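Local coordinates for geranyltranstransferase (Campylobacter jejuni, PDB 3NPK), which probably catalyses the condensation of geranyl diphosphate with isopentenyl diphosphate, giving farnesyl diphosphate and releasing pyrophosphate, at residues 35-40 against 92-97; 69-74 against 111-116; 77-82 against 105-110. All blocks are in the same frame, centred on the assembly; numbering follows the deposited sequence.

Contact 1. Residues 35-40 against 92-97. With PPV (pyrophosphate), chain C.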
ATOM      1  N   LEU A  35     -10.316  -9.453  -8.952  1.00 12.58           N
ATOM      2  CA  LEU A  35      -9.621  -8.983 -10.144  1.00 13.23           C
ATOM      3  C   LEU A  35     -10.207  -9.617 -11.392  1.00 15.13           C
ATOM      4  O   LEU A  35     -10.347  -8.961 -12.428  1.00 17.65           O
ATOM      5  CB  LEU A  35      -8.130  -9.298 -10.043  1.00 12.85           C
ATOM      6  CG  LEU A  35      -7.371  -8.501  -8.979  1.00 13.18           C
ATOM      7  CD1 LEU A  35      -5.985  -9.108  -8.829  1.00 13.32           C
ATOM      8  CD2 LEU A  35      -7.282  -7.028  -9.392  1.00 13.90           C
ATOM      9  N   LYS A  36     -10.552 -10.897 -11.288  1.00 17.52           N
ATOM     10  CA  LYS A  36     -11.071 -11.639 -12.428  1.00 20.20           C
ATOM     11  C   LYS A  36     -12.560 -11.450 -12.651  1.00 20.45           C
ATOM     12  O   LYS A  36     -13.041 -11.609 -13.777  1.00 23.25           O
ATOM     13  CB  LYS A  36     -10.793 -13.129 -12.252  1.00 24.04           C
ATOM     14  CG  LYS A  36      -9.358 -13.512 -12.527  1.00 28.78           C
ATOM     15  CD  LYS A  36      -9.246 -14.999 -12.861  1.00 32.86           C
ATOM     16  CE  LYS A  36      -9.223 -15.847 -11.603  1.00 35.63           C
ATOM     17  NZ  LYS A  36      -9.445 -17.295 -11.889  1.00 37.14           N
ATOM     18  N   ALA A  37     -13.287 -11.124 -11.582  1.00 18.42           N
ATOM     19  CA  ALA A  37     -14.757 -11.164 -11.597  1.00 19.04           C
ATOM     20  C   ALA A  37     -15.342 -10.119 -12.527  1.00 20.87           C
ATOM     21  O   ALA A  37     -16.381 -10.331 -13.166  1.00 23.14           O
ATOM     22  CB  ALA A  37     -15.305 -10.967 -10.190  1.00 19.77           C
ATOM     23  N   GLY A  38     -14.684  -8.976 -12.603  1.00 20.32           N
ATOM     24  CA  GLY A  38     -15.210  -7.908 -13.417  1.00 20.41           C
ATOM     25  C   GLY A  38     -14.424  -6.644 -13.221  1.00 19.43           C
ATOM     26  O   GLY A  38     -13.324  -6.658 -12.663  1.00 19.55           O
ATOM     27  N   GLY A  39     -15.012  -5.544 -13.675  1.00 20.07           N
ATOM     28  CA  GLY A  39     -14.345  -4.261 -13.663  1.00 19.80           C
ATOM     29  C   GLY A  39     -14.271  -3.758 -15.086  1.00 19.58           C
ATOM     30  O   GLY A  39     -13.847  -4.479 -15.994  1.00 21.25           O
ATOM     31  N   LYS A  40     -14.688  -2.516 -15.289  1.00 19.10           N
ATOM     32  CA  LYS A  40     -14.634  -1.913 -16.615  1.00 18.92           C
ATOM     33  C   LYS A  40     -13.213  -1.496 -17.008  1.00 17.14           C
ATOM     34  O   LYS A  40     -12.952  -1.192 -18.177  1.00 17.75           O
ATOM     35  CB  LYS A  40     -15.592  -0.721 -16.690  1.00 20.92           C
ATOM     36  CG  LYS A  40     -17.057  -1.106 -16.487  1.00 23.32           C
ATOM     37  CD  LYS A  40     -17.975   0.123 -16.426  1.00 25.38           C
ATOM     38  CE  LYS A  40     -17.832   0.889 -15.109  1.00 26.42           C
ATOM     39  NZ  LYS A  40     -18.152   0.041 -13.918  1.00 26.52           N
ATOM     40  N   ARG A  92     -19.241  -6.673  -8.418  1.00 18.40           N
ATOM     41  CA  ARG A  92     -18.854  -7.224  -9.722  1.00 19.09           C
ATOM     42  C   ARG A  92     -19.537  -8.567 -10.023  1.00 21.10           C
ATOM     43  O   ARG A  92     -18.974  -9.450 -10.686  1.00 22.43           O
ATOM     44  CB  ARG A  92     -17.328  -7.331  -9.827  1.00 18.53           C
ATOM     45  CG  ARG A  92     -16.652  -5.972  -9.937  1.00 17.37           C
ATOM     46  CD  ARG A  92     -15.141  -6.061  -9.763  1.00 15.54           C
ATOM     47  NE  ARG A  92     -14.497  -4.791 -10.082  1.00 15.35           N
ATOM     48  CZ  ARG A  92     -13.190  -4.567  -9.949  1.00 15.60           C
ATOM     49  NH1 ARG A  92     -12.384  -5.536  -9.520  1.00 14.93           N
ATOM     50  NH2 ARG A  92     -12.684  -3.379 -10.238  1.00 16.36           N
ATOM     51  N   GLY A  93     -20.761  -8.714  -9.535  1.00 21.55           N
ATOM     52  CA  GLY A  93     -21.572  -9.862  -9.898  1.00 22.12           C
ATOM     53  C   GLY A  93     -21.388 -11.105  -9.045  1.00 22.24           C
ATOM     54  O   GLY A  93     -22.052 -12.113  -9.266  1.00 23.54           O
ATOM     55  N   ILE A  94     -20.494 -11.039  -8.068  1.00 21.15           N
ATOM     56  CA  ILE A  94     -20.248 -12.166  -7.176  1.00 20.47           C
ATOM     57  C   ILE A  94     -20.340 -11.709  -5.724  1.00 19.13           C
ATOM     58  O   ILE A  94     -20.337 -10.509  -5.451  1.00 18.98           O
ATOM     59  CB  ILE A  94     -18.852 -12.778  -7.428  1.00 21.60           C
ATOM     60  CG1 ILE A  94     -17.744 -11.724  -7.294  1.00 20.97           C
ATOM     61  CG2 ILE A  94     -18.797 -13.417  -8.810  1.00 23.25           C
ATOM     62  CD1 ILE A  94     -16.361 -12.336  -7.130  1.00 21.54           C
ATOM     63  N   PRO A  95     -20.432 -12.661  -4.782  1.00 18.64           N
ATOM     64  CA  PRO A  95     -20.380 -12.254  -3.372  1.00 16.83           C
ATOM     65  C   PRO A  95     -19.072 -11.549  -3.050  1.00 15.68           C
ATOM     66  O   PRO A  95     -18.040 -11.818  -3.652  1.00 16.91           O
ATOM     67  CB  PRO A  95     -20.467 -13.582  -2.613  1.00 17.25           C
ATOM     68  CG  PRO A  95     -21.201 -14.494  -3.553  1.00 18.49           C
ATOM     69  CD  PRO A  95     -20.708 -14.101  -4.934  1.00 18.90           C
ATOM     70  N   THR A  96     -19.126 -10.625  -2.108  1.00 14.67           N
ATOM     71  CA  THR A  96     -17.914  -9.970  -1.641  1.00 14.63           C
ATOM     72  C   THR A  96     -16.993 -10.947  -0.906  1.00 13.86           C
ATOM     73  O   THR A  96     -17.437 -12.018  -0.453  1.00 14.64           O
ATOM     74  CB  THR A  96     -18.275  -8.796  -0.740  1.00 15.65           C
ATOM     75  OG1 THR A  96     -19.328  -9.216   0.142  1.00 16.59           O
ATOM     76  CG2 THR A  96     -18.759  -7.629  -1.589  1.00 16.52           C
ATOM     77  N   LEU A  97     -15.709 -10.601  -0.798  1.00 13.62           N
ATOM     78  CA  LEU A  97     -14.743 -11.521  -0.186  1.00 13.90           C
ATOM     79  C   LEU A  97     -15.070 -11.865   1.255  1.00 13.65           C
ATOM     80  O   LEU A  97     -14.775 -12.965   1.715  1.00 14.86           O
ATOM     81  CB  LEU A  97     -13.317 -10.969  -0.241  1.00 14.90           C
ATOM     82  CG  LEU A  97     -12.641 -10.989  -1.609  1.00 16.93           C
ATOM     83  CD1 LEU A  97     -11.225 -10.434  -1.464  1.00 16.89           C
ATOM     84  CD2 LEU A  97     -12.656 -12.375  -2.228  1.00 19.73           C
TER
HETATM   85  O11 PPV C 290     -16.424   1.965  -9.301  1.00 34.36           O
HETATM   86  P1  PPV C 290     -16.302   1.494 -10.877  1.00 30.95           P
HETATM   87  O21 PPV C 290     -17.612   1.972 -11.749  1.00 31.94           O
HETATM   88  O31 PPV C 290     -15.109   2.076 -11.493  1.00 32.36           O
HETATM   89  OPP PPV C 290     -16.326  -0.146 -10.832  1.00 25.85           O
HETATM   90  P2  PPV C 290     -15.478  -1.220 -11.733  1.00 20.72           P
HETATM   91  O12 PPV C 290     -16.086  -2.658 -11.201  1.00 21.31           O
HETATM   92  O22 PPV C 290     -13.904  -1.196 -11.327  1.00 20.20           O
HETATM   93  O32 PPV C 290     -15.715  -1.050 -13.177  1.00 20.76           O
HETATM   94  O   HOH W   1     -18.742 -11.746 -12.295  1.00 39.37           O
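Arg-92 lays its side chain across the turn at Gly-38 and Gly-39, and this is the close-fitted part of the contact. The carbonyl O of Gly-38 sits over one face of the Arg-92 guanidinium, 3.2 Å above its plane and offset toward the rim. It makes no hydrogen bond there, because the angles to NE and NH1 are poor. The bare CA of Gly-39 lies over the same face, 3.6 Å from Arg-92 NE. NE donates to pyrophosphate O12 (2.9 Å, 175°), and NH2 donates to pyrophosphate O22 at 2.7 Å. Both oxygens belong to P2, which lies in the guanidinium plane, giving a bidentate grip on one phosphate. Arg-92 has CG anti to its carbonyl carbon (chi1 -71°) and then runs extended to NE, which carries the guanidinium out to the phosphate. NH1 is held by Met-34 O and Thr-74 OG1, and this should fix the rotation of the group.

Gly-38, Gly-39 and Lys-40 open the GGKxxR signature of polyprenyl synthases, and Arg-92 belongs to the arginine pair that follows the first aspartate-rich motif. Arg-43, His-73 and Tyr-282 complete the pocket. The bound pyrophosphate lies where relatives probably hold the diphosphate of isopentenyl diphosphate.

Lys-40 does not touch 92-97; the ligand joins them. Its backbone N gives pyrophosphate O32 a straight bond (2.8 Å, 179°). Its chain bends at chi3 and chi4, which turns NZ back over the ligand to O32 at 2.8 Å and to O21, bridging the two phosphates.

Ala-37 CB meets Ile-94 CD1 at 3.5 Å, a small but close apolar pair. The looser side, near the surface, is next to it. There the carbonyl oxygens of Ala-37 and Arg-92 are both acceptors, and one water donates to each.

Contact 2. Residues 69-74 against 111-116. With PPV (pyrophosphate), chain C.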
ATOM      1  N   LEU A  69      -2.612   0.329 -11.178  1.00  8.57           N
ATOM      2  CA  LEU A  69      -3.810   1.148 -10.981  1.00  8.78           C
ATOM      3  C   LEU A  69      -5.015   0.301 -10.625  1.00  9.14           C
ATOM      4  O   LEU A  69      -5.761   0.639  -9.697  1.00 10.01           O
ATOM      5  CB  LEU A  69      -4.136   1.956 -12.232  1.00 11.60           C
ATOM      6  CG  LEU A  69      -3.435   3.285 -12.411  1.00 13.80           C
ATOM      7  CD1 LEU A  69      -3.640   3.734 -13.861  1.00 16.12           C
ATOM      8  CD2 LEU A  69      -3.965   4.312 -11.417  1.00 13.96           C
ATOM      9  N   GLU A  70      -5.200  -0.800 -11.353  1.00  9.94           N
ATOM     10  CA  GLU A  70      -6.351  -1.657 -11.093  1.00  9.55           C
ATOM     11  C   GLU A  70      -6.200  -2.449  -9.783  1.00  8.98           C
ATOM     12  O   GLU A  70      -7.208  -2.759  -9.134  1.00  9.24           O
ATOM     13  CB  GLU A  70      -6.643  -2.556 -12.299  1.00 10.54           C
ATOM     14  CG  GLU A  70      -7.061  -1.731 -13.505  1.00 11.66           C
ATOM     15  CD  GLU A  70      -8.429  -1.031 -13.358  1.00 12.40           C
ATOM     16  OE1 GLU A  70      -9.335  -1.534 -12.645  1.00 14.48           O
ATOM     17  OE2 GLU A  70      -8.604   0.031 -13.986  1.00 11.80           O
ATOM     18  N   PHE A  71      -4.963  -2.739  -9.374  1.00  8.18           N
ATOM     19  CA  PHE A  71      -4.749  -3.362  -8.059  1.00  8.25           C
ATOM     20  C   PHE A  71      -5.199  -2.399  -6.963  1.00  8.30           C
ATOM     21  O   PHE A  71      -5.865  -2.809  -6.009  1.00  9.23           O
ATOM     22  CB  PHE A  71      -3.278  -3.737  -7.825  1.00  9.24           C
ATOM     23  CG  PHE A  71      -2.823  -5.013  -8.522  1.00  9.91           C
ATOM     24  CD1 PHE A  71      -3.642  -5.716  -9.394  1.00 10.08           C
ATOM     25  CD2 PHE A  71      -1.543  -5.480  -8.305  1.00 10.84           C
ATOM     26  CE1 PHE A  71      -3.185  -6.881 -10.023  1.00 10.38           C
ATOM     27  CE2 PHE A  71      -1.069  -6.629  -8.925  1.00 11.87           C
ATOM     28  CZ  PHE A  71      -1.897  -7.332  -9.788  1.00 10.47           C
ATOM     29  N   ILE A  72      -4.805  -1.131  -7.070  1.00  8.40           N
ATOM     30  CA  ILE A  72      -5.217  -0.138  -6.083  1.00  9.44           C
ATOM     31  C   ILE A  72      -6.718  -0.022  -6.091  1.00  8.99           C
ATOM     32  O   ILE A  72      -7.351  -0.015  -5.040  1.00 10.21           O
ATOM     33  CB  ILE A  72      -4.631   1.257  -6.404  1.00 10.99           C
ATOM     34  CG1 ILE A  72      -3.129   1.261  -6.110  1.00 12.59           C
ATOM     35  CG2 ILE A  72      -5.406   2.388  -5.652  1.00 11.26           C
ATOM     36  CD1 ILE A  72      -2.798   1.103  -4.637  1.00 13.34           C
ATOM     37  N   HIS A  73      -7.296   0.102  -7.275  1.00  8.85           N
ATOM     38  CA  HIS A  73      -8.734   0.289  -7.356  1.00  9.40           C
ATOM     39  C   HIS A  73      -9.476  -0.907  -6.744  1.00  8.90           C
ATOM     40  O   HIS A  73     -10.424  -0.740  -5.965  1.00  9.62           O
ATOM     41  CB  HIS A  73      -9.137   0.547  -8.802  1.00 10.73           C
ATOM     42  CG  HIS A  73     -10.599   0.772  -8.971  1.00 12.11           C
ATOM     43  ND1 HIS A  73     -11.391  -0.008  -9.782  1.00 14.95           N
ATOM     44  CD2 HIS A  73     -11.419   1.680  -8.396  1.00 10.56           C
ATOM     45  CE1 HIS A  73     -12.637   0.431  -9.724  1.00 13.00           C
ATOM     46  NE2 HIS A  73     -12.682   1.444  -8.877  1.00 15.35           N
ATOM     47  N   THR A  74      -9.053  -2.114  -7.104  1.00  8.60           N
ATOM     48  CA  THR A  74      -9.700  -3.307  -6.560  1.00  8.38           C
ATOM     49  C   THR A  74      -9.541  -3.409  -5.042  1.00  8.09           C
ATOM     50  O   THR A  74     -10.512  -3.749  -4.340  1.00  9.35           O
ATOM     51  CB  THR A  74      -9.197  -4.575  -7.275  1.00  9.00           C
ATOM     52  OG1 THR A  74      -9.660  -4.552  -8.626  1.00 11.74           O
ATOM     53  CG2 THR A  74      -9.713  -5.854  -6.599  1.00  8.42           C
ATOM     54  N   ASP A 111      -5.082  -5.422   1.725  1.00  8.56           N
ATOM     55  CA  ASP A 111      -3.747  -4.981   2.152  1.00  8.63           C
ATOM     56  C   ASP A 111      -2.701  -5.470   1.151  1.00  8.07           C
ATOM     57  O   ASP A 111      -1.815  -4.705   0.735  1.00  8.97           O
ATOM     58  CB  ASP A 111      -3.399  -5.504   3.547  1.00  9.58           C
ATOM     59  CG  ASP A 111      -4.203  -4.824   4.648  1.00  9.70           C
ATOM     60  OD1 ASP A 111      -4.874  -3.809   4.377  1.00 10.31           O
ATOM     61  OD2 ASP A 111      -4.172  -5.310   5.786  1.00 11.02           O
ATOM     62  N   ALA A 112      -2.800  -6.746   0.772  1.00  8.05           N
ATOM     63  CA  ALA A 112      -1.883  -7.323  -0.214  1.00  7.85           C
ATOM     64  C   ALA A 112      -1.901  -6.567  -1.533  1.00  7.85           C
ATOM     65  O   ALA A 112      -0.851  -6.309  -2.113  1.00  8.19           O
ATOM     66  CB  ALA A 112      -2.189  -8.802  -0.433  1.00  8.89           C
ATOM     67  N   LEU A 113      -3.092  -6.236  -2.032  1.00  8.08           N
ATOM     68  CA  LEU A 113      -3.196  -5.595  -3.343  1.00  8.34           C
ATOM     69  C   LEU A 113      -2.662  -4.156  -3.308  1.00  7.83           C
ATOM     70  O   LEU A 113      -2.092  -3.687  -4.290  1.00  8.46           O
ATOM     71  CB  LEU A 113      -4.637  -5.643  -3.878  1.00  9.30           C
ATOM     72  CG  LEU A 113      -5.118  -7.042  -4.304  1.00 10.20           C
ATOM     73  CD1 LEU A 113      -6.592  -6.981  -4.759  1.00 12.06           C
ATOM     74  CD2 LEU A 113      -4.222  -7.664  -5.389  1.00 12.76           C
ATOM     75  N   ASN A 114      -2.883  -3.456  -2.195  1.00  7.59           N
ATOM     76  CA  ASN A 114      -2.346  -2.109  -1.999  1.00  7.11           C
ATOM     77  C   ASN A 114      -0.822  -2.182  -2.154  1.00  7.92           C
ATOM     78  O   ASN A 114      -0.226  -1.500  -2.991  1.00  8.64           O
ATOM     79  CB  ASN A 114      -2.767  -1.641  -0.594  1.00  8.08           C
ATOM     80  CG  ASN A 114      -2.410  -0.188  -0.285  1.00  8.74           C
ATOM     81  OD1 ASN A 114      -1.760   0.506  -1.079  1.00  9.69           O
ATOM     82  ND2 ASN A 114      -2.874   0.287   0.879  1.00  8.73           N
ATOM     83  N   THR A 115      -0.185  -3.046  -1.371  1.00  7.33           N
ATOM     84  CA  THR A 115       1.280  -3.168  -1.438  1.00  7.59           C
ATOM     85  C   THR A 115       1.742  -3.705  -2.788  1.00  8.46           C
ATOM     86  O   THR A 115       2.761  -3.257  -3.334  1.00  8.85           O
ATOM     87  CB  THR A 115       1.781  -4.069  -0.304  1.00  8.56           C
ATOM     88  OG1 THR A 115       1.321  -3.525   0.937  1.00  9.30           O
ATOM     89  CG2 THR A 115       3.306  -4.154  -0.277  1.00  9.14           C
ATOM     90  N   GLU A 116       0.992  -4.644  -3.345  1.00  8.96           N
ATOM     91  CA  GLU A 116       1.424  -5.282  -4.592  1.00  8.87           C
ATOM     92  C   GLU A 116       1.416  -4.305  -5.771  1.00  8.87           C
ATOM     93  O   GLU A 116       2.178  -4.474  -6.729  1.00  9.71           O
ATOM     94  CB  GLU A 116       0.554  -6.495  -4.909  1.00  9.44           C
ATOM     95  CG  GLU A 116       1.176  -7.468  -5.898  1.00  9.78           C
ATOM     96  CD  GLU A 116       2.331  -8.296  -5.333  1.00 12.69           C
ATOM     97  OE1 GLU A 116       2.715  -8.130  -4.153  1.00 11.67           O
ATOM     98  OE2 GLU A 116       2.865  -9.128  -6.097  1.00 14.90           O
TER
HETATM   99  O11 PPV C 290     -16.424   1.965  -9.301  1.00 34.36           O
HETATM  100  P1  PPV C 290     -16.302   1.494 -10.877  1.00 30.95           P
HETATM  101  O21 PPV C 290     -17.612   1.972 -11.749  1.00 31.94           O
HETATM  102  O31 PPV C 290     -15.109   2.076 -11.493  1.00 32.36           O
HETATM  103  OPP PPV C 290     -16.326  -0.146 -10.832  1.00 25.85           O
HETATM  104  P2  PPV C 290     -15.478  -1.220 -11.733  1.00 20.72           P
HETATM  105  O12 PPV C 290     -16.086  -2.658 -11.201  1.00 21.31           O
HETATM  106  O22 PPV C 290     -13.904  -1.196 -11.327  1.00 20.20           O
HETATM  107  O32 PPV C 290     -15.715  -1.050 -13.177  1.00 20.76           O
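Phe-71 and Leu-113 make the main apolar contact between two buried, nearly antiparallel helix segments. Their axes come within 8.0 Å at an angle of 154°. Leu-113 CD2 lies over one face of the Phe-71 ring, 4.3 Å from CG. The other branch of Leu-113 serves a second partner: CD1 meets Thr-74 CG2 at 3.8 Å. Phe-71 also runs alongside Glu-116, both pointing the same way, and CE2 of Phe-71 touches Glu-116 CG at 3.9 Å. The Glu-116 chain leaves with CG anti to its backbone N and bends at chi2 (73°). It therefore offers its methylenes to the ring, while the carboxylate leads away from the 69-74 helix.

Contacts of carbon with oxygen are few. Phe-71 CB lies 3.7 Å from the carbonyl O of Leu-113. Ile-72 CD1 rests 3.8 Å from Asn-114 OD1.

The polar ends of Thr-74 and Asn-114 find partners elsewhere. That of Thr-74 is Arg-92, in the pyrophosphate pocket to which His-73 of the same helix also belongs. Asn-114 OD1 pairs with Thr-115 OG1 of the second subunit.

Between 69-74 and 111-116 no hydrogen bond forms, so at this level the two helices meet by apolar burial. Thr-74 faces the pocket side, through Arg-92, and Asn-114 the second subunit.

Contact 3. Residues 77-82 against 105-110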
ATOM      1  N   LEU A  77     -12.089  -1.222  -3.384  1.00  9.00           N
ATOM      2  CA  LEU A  77     -13.447  -1.747  -3.419  1.00  9.82           C
ATOM      3  C   LEU A  77     -13.651  -2.800  -2.337  1.00  9.98           C
ATOM      4  O   LEU A  77     -14.691  -2.823  -1.683  1.00 10.62           O
ATOM      5  CB  LEU A  77     -13.770  -2.354  -4.779  1.00 12.32           C
ATOM      6  CG  LEU A  77     -13.661  -1.407  -5.977  1.00 14.68           C
ATOM      7  CD1 LEU A  77     -14.106  -2.104  -7.242  1.00 16.65           C
ATOM      8  CD2 LEU A  77     -14.451  -0.107  -5.768  1.00 16.17           C
ATOM      9  N   ILE A  78     -12.663  -3.678  -2.174  1.00  9.01           N
ATOM     10  CA  ILE A  78     -12.740  -4.748  -1.188  1.00  9.48           C
ATOM     11  C   ILE A  78     -12.844  -4.156   0.218  1.00  9.17           C
ATOM     12  O   ILE A  78     -13.707  -4.562   1.021  1.00  9.72           O
ATOM     13  CB  ILE A  78     -11.524  -5.696  -1.301  1.00  9.17           C
ATOM     14  CG1 ILE A  78     -11.573  -6.479  -2.619  1.00  9.33           C
ATOM     15  CG2 ILE A  78     -11.451  -6.648  -0.096  1.00 10.10           C
ATOM     16  CD1 ILE A  78     -10.252  -7.175  -3.004  1.00 10.26           C
ATOM     17  N   HIS A  79     -11.999  -3.165   0.526  1.00  8.85           N
ATOM     18  CA  HIS A  79     -12.112  -2.527   1.843  1.00  8.83           C
ATOM     19  C   HIS A  79     -13.408  -1.737   2.008  1.00 10.56           C
ATOM     20  O   HIS A  79     -14.044  -1.809   3.065  1.00 11.46           O
ATOM     21  CB  HIS A  79     -10.881  -1.686   2.187  1.00  8.63           C
ATOM     22  CG  HIS A  79      -9.702  -2.510   2.605  1.00  9.45           C
ATOM     23  ND1 HIS A  79      -8.558  -1.960   3.149  1.00  9.62           N
ATOM     24  CD2 HIS A  79      -9.505  -3.856   2.600  1.00  9.68           C
ATOM     25  CE1 HIS A  79      -7.701  -2.927   3.435  1.00  9.75           C
ATOM     26  NE2 HIS A  79      -8.251  -4.087   3.108  1.00  9.40           N
ATOM     27  N   ASP A  80     -13.815  -0.998   0.973  1.00 10.24           N
ATOM     28  CA  ASP A  80     -15.033  -0.191   1.078  1.00 11.56           C
ATOM     29  C   ASP A  80     -16.272  -1.070   1.287  1.00 11.63           C
ATOM     30  O   ASP A  80     -17.233  -0.644   1.933  1.00 12.91           O
ATOM     31  CB  ASP A  80     -15.229   0.653  -0.168  1.00 14.80           C
ATOM     32  CG  ASP A  80     -14.176   1.748  -0.318  1.00 20.88           C
ATOM     33  OD1 ASP A  80     -13.291   1.899   0.564  1.00 23.69           O
ATOM     34  OD2 ASP A  80     -14.233   2.447  -1.342  1.00 24.20           O
ATOM     35  N   ASP A  81     -16.227  -2.303   0.777  1.00 10.79           N
ATOM     36  CA  ASP A  81     -17.369  -3.217   0.882  1.00 11.86           C
ATOM     37  C   ASP A  81     -17.485  -3.874   2.266  1.00 11.74           C
ATOM     38  O   ASP A  81     -18.513  -4.490   2.570  1.00 12.58           O
ATOM     39  CB  ASP A  81     -17.286  -4.312  -0.199  1.00 14.18           C
ATOM     40  CG  ASP A  81     -17.659  -3.802  -1.581  1.00 16.54           C
ATOM     41  OD1 ASP A  81     -18.268  -2.714  -1.666  1.00 18.54           O
ATOM     42  OD2 ASP A  81     -17.340  -4.484  -2.584  1.00 18.36           O
ATOM     43  N   LEU A  82     -16.457  -3.724   3.108  1.00 12.34           N
ATOM     44  CA  LEU A  82     -16.436  -4.374   4.427  1.00 13.10           C
ATOM     45  C   LEU A  82     -17.631  -3.967   5.282  1.00 14.34           C
ATOM     46  O   LEU A  82     -18.167  -2.872   5.136  1.00 14.44           O
ATOM     47  CB  LEU A  82     -15.157  -4.033   5.185  1.00 12.44           C
ATOM     48  CG  LEU A  82     -13.886  -4.737   4.708  1.00 13.10           C
ATOM     49  CD1 LEU A  82     -12.667  -4.094   5.372  1.00 13.26           C
ATOM     50  CD2 LEU A  82     -13.941  -6.235   5.008  1.00 15.03           C
ATOM     51  N   THR A 105      -9.856 -12.356   5.667  1.00 11.22           N
ATOM     52  CA  THR A 105      -9.367 -12.536   4.301  1.00 11.61           C
ATOM     53  C   THR A 105      -9.590 -11.271   3.463  1.00 10.76           C
ATOM     54  O   THR A 105      -8.710 -10.844   2.717  1.00 11.29           O
ATOM     55  CB  THR A 105     -10.046 -13.745   3.643  1.00 12.36           C
ATOM     56  OG1 THR A 105      -9.705 -14.922   4.389  1.00 13.47           O
ATOM     57  CG2 THR A 105      -9.595 -13.947   2.184  1.00 13.03           C
ATOM     58  N   ALA A 106     -10.769 -10.668   3.585  1.00 10.65           N
ATOM     59  CA  ALA A 106     -11.057  -9.453   2.821  1.00 10.49           C
ATOM     60  C   ALA A 106     -10.073  -8.338   3.210  1.00  9.54           C
ATOM     61  O   ALA A 106      -9.512  -7.636   2.339  1.00  9.74           O
ATOM     62  CB  ALA A 106     -12.502  -9.006   3.047  1.00 11.00           C
ATOM     63  N   ILE A 107      -9.863  -8.157   4.514  1.00  8.70           N
ATOM     64  CA  ILE A 107      -8.934  -7.111   4.952  1.00  9.73           C
ATOM     65  C   ILE A 107      -7.538  -7.373   4.380  1.00  9.35           C
ATOM     66  O   ILE A 107      -6.916  -6.486   3.767  1.00  8.74           O
ATOM     67  CB  ILE A 107      -8.844  -7.029   6.479  1.00 10.33           C
ATOM     68  CG1 ILE A 107     -10.169  -6.539   7.060  1.00 11.17           C
ATOM     69  CG2 ILE A 107      -7.694  -6.085   6.890  1.00 11.41           C
ATOM     70  CD1 ILE A 107     -10.352  -6.895   8.525  1.00 12.93           C
ATOM     71  N   LEU A 108      -7.046  -8.596   4.561  1.00  8.72           N
ATOM     72  CA  LEU A 108      -5.675  -8.922   4.140  1.00  8.54           C
ATOM     73  C   LEU A 108      -5.475  -8.963   2.622  1.00  8.89           C
ATOM     74  O   LEU A 108      -4.403  -8.596   2.138  1.00  9.01           O
ATOM     75  CB  LEU A 108      -5.223 -10.245   4.757  1.00 10.14           C
ATOM     76  CG  LEU A 108      -5.132 -10.237   6.289  1.00 10.54           C
ATOM     77  CD1 LEU A 108      -4.755 -11.639   6.808  1.00 12.79           C
ATOM     78  CD2 LEU A 108      -4.144  -9.152   6.767  1.00 10.93           C
ATOM     79  N   VAL A 109      -6.477  -9.425   1.874  1.00  8.58           N
ATOM     80  CA  VAL A 109      -6.373  -9.368   0.422  1.00  8.37           C
ATOM     81  C   VAL A 109      -6.265  -7.903  -0.027  1.00  8.74           C
ATOM     82  O   VAL A 109      -5.434  -7.574  -0.877  1.00  9.28           O
ATOM     83  CB  VAL A 109      -7.551 -10.071  -0.300  1.00  8.73           C
ATOM     84  CG1 VAL A 109      -7.600  -9.638  -1.778  1.00  9.80           C
ATOM     85  CG2 VAL A 109      -7.431 -11.602  -0.198  1.00 10.01           C
ATOM     86  N   GLY A 110      -7.090  -7.020   0.534  1.00  8.58           N
ATOM     87  CA  GLY A 110      -6.970  -5.611   0.193  1.00  9.72           C
ATOM     88  C   GLY A 110      -5.581  -5.075   0.539  1.00  8.81           C
ATOM     89  O   GLY A 110      -4.967  -4.358  -0.255  1.00  8.48           O
TER
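His-79 NE2 donates a hydrogen bond to the carbonyl O of Ile-107 at 2.8 Å, nearly straight at 167°. The acceptor lies 5° out of the imidazole plane, and the N-H meets a lone pair in the carbonyl plane. His-79 CG stands beside its backbone N and anti to its carbonyl carbon (chi1 -76°), which swings the ring to the 105-110 helix. The carbonyl O of Ala-106 also lies at the ring edge. ND1 is held by Asp-111 OD2 of the second subunit, so the ring is fixed between two chains. Tyr-75 packs edge-to-face with it. Gly-110 lets the helix come close: its CA is 3.5 Å from His-79 NE2.

The rest is mostly apolar. Ile-78 uses both branches: CG2 sits against the carbonyl O of Ala-106 at 3.3 Å and near Ala-106 CB, and CD1 meets Val-109 CG1 at 3.8 Å, the side chains crossing at about a right angle. Leu-82 CD2 touches Ala-106 CB at 3.7 Å, while CD1 lies against Ile-107 CG1.

Asp-80 and Asp-81 start the first aspartate-rich motif, which in related prenyl synthases binds magnesium and the allylic diphosphate, at the end of a helix of the all-alpha isoprenoid synthase fold.

Contacts 2 and 3 are two levels of one helix pair, 59-80 with 103-122, centres about 10 Å apart. Contact 3 lies at the C-terminal end of helix 59-80, contact 2 further back. Contact 1 adds the end of helix 27-37 and the turn and strand 94-95 of the small hairpin formed with 90-91; its centre is about 14 Å from contact 2 and 12 Å from contact 3. Its segments alternate along the chain with those of both others; those of contact 3 fall between those of contact 2. Leu-97 ties contact 1 to contact 3. Contacts 2 and 3 touch the second subunit, so helices beside the pyrophosphate pocket also contribute to the dimer interface.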